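Local coordinates for galacto-N-biose/lacto-N-biose I transporter substrate-binding protein (Bifidobacterium longum, PDB 2Z8D), which probably captures galacto-N-biose and its isomer lacto-N-biose outside the cell and delivers these disaccharides to an ABC transporter for uptake, at residues T19-L24 with E73-A78. Sequence-based numbering, arbitrary orientation.
Sequences TYMHRL and EAPDLA. With NAG (2-acetamido-2-deoxy-beta-D-glucopyranose), chain C.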
loop_
_atom_site.group_PDB
_atom_site.type_symbol
_atom_site.label_atom_id
_atom_site.label_comp_id
_atom_site.label_asym_id
_atom_site.label_seq_id
_atom_site.Cartn_x
_atom_site.Cartn_y
_atom_site.Cartn_z
ATOM N N THR A 19 -13.272 -19.121 7.598
ATOM C CA THR A 19 -11.898 -19.070 7.129
ATOM C C THR A 19 -11.524 -17.660 6.643
ATOM O O THR A 19 -12.364 -16.931 6.120
ATOM C CB THR A 19 -11.653 -20.067 6.036
ATOM O OG1 THR A 19 -12.702 -19.926 5.054
ATOM C CG2 THR A 19 -11.656 -21.536 6.649
ATOM N N TYR A 20 -10.263 -17.306 6.878
ATOM C CA TYR A 20 -9.713 -15.946 6.648
ATOM C C TYR A 20 -8.312 -16.064 6.036
ATOM O O TYR A 20 -7.353 -16.468 6.702
ATOM C CB TYR A 20 -9.740 -15.151 7.972
ATOM C CG TYR A 20 -8.977 -13.817 7.982
ATOM C CD1 TYR A 20 -8.793 -13.102 6.826
ATOM C CD2 TYR A 20 -8.462 -13.294 9.166
ATOM C CE1 TYR A 20 -8.107 -11.881 6.806
ATOM C CE2 TYR A 20 -7.764 -12.016 9.172
ATOM C CZ TYR A 20 -7.584 -11.357 7.974
ATOM O OH TYR A 20 -6.910 -10.134 7.914
ATOM N N MET A 21 -8.200 -15.757 4.748
ATOM C CA MET A 21 -6.893 -15.691 4.076
ATOM C C MET A 21 -6.393 -14.239 4.083
ATOM O O MET A 21 -7.097 -13.306 3.667
ATOM C CB MET A 21 -6.982 -16.165 2.616
ATOM C CG MET A 21 -5.629 -16.511 2.012
ATOM S SD MET A 21 -5.642 -16.641 0.224
ATOM C CE MET A 21 -6.691 -18.095 -0.017
ATOM N N HIS A 22 -5.171 -14.058 4.536
ATOM C CA HIS A 22 -4.584 -12.727 4.618
ATOM C C HIS A 22 -3.186 -12.761 3.998
ATOM O O HIS A 22 -2.605 -13.842 3.797
ATOM C CB HIS A 22 -4.483 -12.322 6.103
ATOM C CG HIS A 22 -3.439 -13.094 6.849
ATOM N ND1 HIS A 22 -2.122 -12.697 6.906
ATOM C CD2 HIS A 22 -3.493 -14.304 7.452
ATOM C CE1 HIS A 22 -1.416 -13.598 7.576
ATOM N NE2 HIS A 22 -2.225 -14.595 7.909
ATOM N N ARG A 23 -2.622 -11.588 3.742
ATOM C CA ARG A 23 -1.224 -11.485 3.298
ATOM C C ARG A 23 -0.421 -10.484 4.139
ATOM O O ARG A 23 0.402 -9.701 3.657
ATOM C CB ARG A 23 -1.175 -11.231 1.769
ATOM C CG ARG A 23 -1.949 -9.916 1.258
ATOM C CD ARG A 23 -1.821 -9.859 -0.264
ATOM N NE ARG A 23 -2.684 -8.878 -0.949
ATOM C CZ ARG A 23 -2.394 -7.578 -1.085
ATOM N NH1 ARG A 23 -1.299 -7.054 -0.567
ATOM N NH2 ARG A 23 -3.232 -6.789 -1.749
ATOM N N LEU A 24 -0.697 -10.508 5.439
ATOM C CA LEU A 24 0.032 -9.765 6.403
ATOM C C LEU A 24 1.368 -10.461 6.624
ATOM O O LEU A 24 1.443 -11.695 6.477
ATOM C CB LEU A 24 -0.797 -9.681 7.703
ATOM C CG LEU A 24 -2.116 -8.851 7.557
ATOM C CD1 LEU A 24 -2.817 -8.865 8.916
ATOM C CD2 LEU A 24 -1.770 -7.430 7.117
ATOM N N GLU A 73 -13.389 -23.432 -3.379
ATOM C CA GLU A 73 -12.436 -23.630 -2.279
ATOM C C GLU A 73 -12.059 -22.322 -1.557
ATOM O O GLU A 73 -11.111 -22.283 -0.761
ATOM C CB GLU A 73 -11.191 -24.334 -2.777
ATOM C CG GLU A 73 -11.407 -25.813 -3.099
ATOM C CD GLU A 73 -10.093 -26.589 -3.095
ATOM O OE1 GLU A 73 -9.123 -26.138 -3.773
ATOM O OE2 GLU A 73 -10.032 -27.642 -2.401
ATOM N N ALA A 74 -12.829 -21.272 -1.817
ATOM C CA ALA A 74 -12.486 -19.934 -1.374
ATOM C C ALA A 74 -12.718 -19.783 0.130
ATOM O O ALA A 74 -13.545 -20.503 0.680
ATOM C CB ALA A 74 -13.314 -18.909 -2.176
ATOM N N PRO A 75 -12.001 -18.842 0.801
ATOM C CA PRO A 75 -12.292 -18.539 2.231
ATOM C C PRO A 75 -13.583 -17.726 2.423
ATOM O O PRO A 75 -14.136 -17.254 1.442
ATOM C CB PRO A 75 -11.071 -17.717 2.666
ATOM C CG PRO A 75 -10.564 -17.067 1.395
ATOM C CD PRO A 75 -10.913 -17.999 0.255
ATOM N N ASP A 76 -14.074 -17.567 3.660
ATOM C CA ASP A 76 -15.183 -16.629 3.896
ATOM C C ASP A 76 -14.709 -15.185 3.733
ATOM O O ASP A 76 -15.423 -14.372 3.162
ATOM C CB ASP A 76 -15.772 -16.820 5.299
ATOM C CG ASP A 76 -16.390 -18.180 5.454
ATOM O OD1 ASP A 76 -17.522 -18.385 4.985
ATOM O OD2 ASP A 76 -15.685 -19.056 5.974
ATOM N N LEU A 77 -13.503 -14.918 4.248
ATOM C CA LEU A 77 -12.886 -13.593 4.288
ATOM C C LEU A 77 -11.513 -13.603 3.640
ATOM O O LEU A 77 -10.729 -14.565 3.845
ATOM C CB LEU A 77 -12.703 -13.172 5.761
ATOM C CG LEU A 77 -13.957 -12.930 6.625
ATOM C CD1 LEU A 77 -13.587 -12.895 8.138
ATOM C CD2 LEU A 77 -14.627 -11.609 6.189
ATOM N N ALA A 78 -11.165 -12.530 2.919
ATOM C CA ALA A 78 -9.841 -12.460 2.270
ATOM C C ALA A 78 -9.439 -11.007 2.205
ATOM O O ALA A 78 -10.268 -10.161 1.964
ATOM C CB ALA A 78 -9.913 -13.032 0.836
HETATM C C1 NAG C . 3.607 -4.992 -2.295
HETATM C C2 NAG C . 2.202 -4.949 -1.685
HETATM C C3 NAG C . 2.299 -4.943 -0.149
HETATM C C4 NAG C . 3.178 -6.110 0.374
HETATM C C5 NAG C . 4.502 -6.131 -0.431
HETATM C C6 NAG C . 5.452 -7.284 -0.047
HETATM C C7 NAG C . 0.195 -3.887 -2.612
HETATM C C8 NAG C . -0.474 -2.623 -3.104
HETATM N N2 NAG C . 1.462 -3.778 -2.202
HETATM O O1 NAG C . 3.463 -5.124 -3.666
HETATM O O3 NAG C . 0.979 -5.064 0.356
HETATM O O4 NAG C . 3.470 -5.834 1.709
HETATM O O5 NAG C . 4.197 -6.190 -1.824
HETATM O O6 NAG C . 4.806 -8.545 -0.218
HETATM O O7 NAG C . -0.413 -4.964 -2.605
HETATM O O HOH W 1 -14.892 -21.586 5.443
#
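Two groups grip OD2 of D76. The backbone N of T19 donates to OD2 of D76 at 2.9 Å in a nearly straight bond (167°) that uses the anti lone pair. A water donates to OD2 of D76 at 2.7 Å and also bonds OG1 of T19. OD1 of D76 is hydrogen-bonded to OG of S298. The hydroxyl of T19 answers the aspartate: OG1 of T19 accepts the backbone N of D76 at 3.1 Å. With chi1 at 49°, OG1 sits between the backbone N and the carbonyl carbon of T19, on the side of P75 and D76. Each side chain is hydrogen-bonded to the other residue's backbone N.

Beyond these bonds the chains run as parallel strands. N of L77 donates to O of T19 at 3.0 Å. N of M21 then donates to O of L77 at 2.9 Å. That oxygen also lies at the edge of the Y20 ring, in its plane. On one sheet face CD1 of Y20 meets CB of L77 at 4.1 Å, and both side chains pack on V292. On the other face CB of M21 rests against CG of P75, and helix 61-71 covers M21 and A78.

Past the strand end, R23 makes a weak hydrogen bond from NH1 to O7 of the bound NAG, while its NH2 forms a salt bridge with E84. Strand 16-22 lies between strands 47-53 and 77-81, and the 2-1-3 order of these parallel strands, with a sugar bound just beyond strand 16-22, is characteristic of periplasmic-binding-protein-like solute receptors.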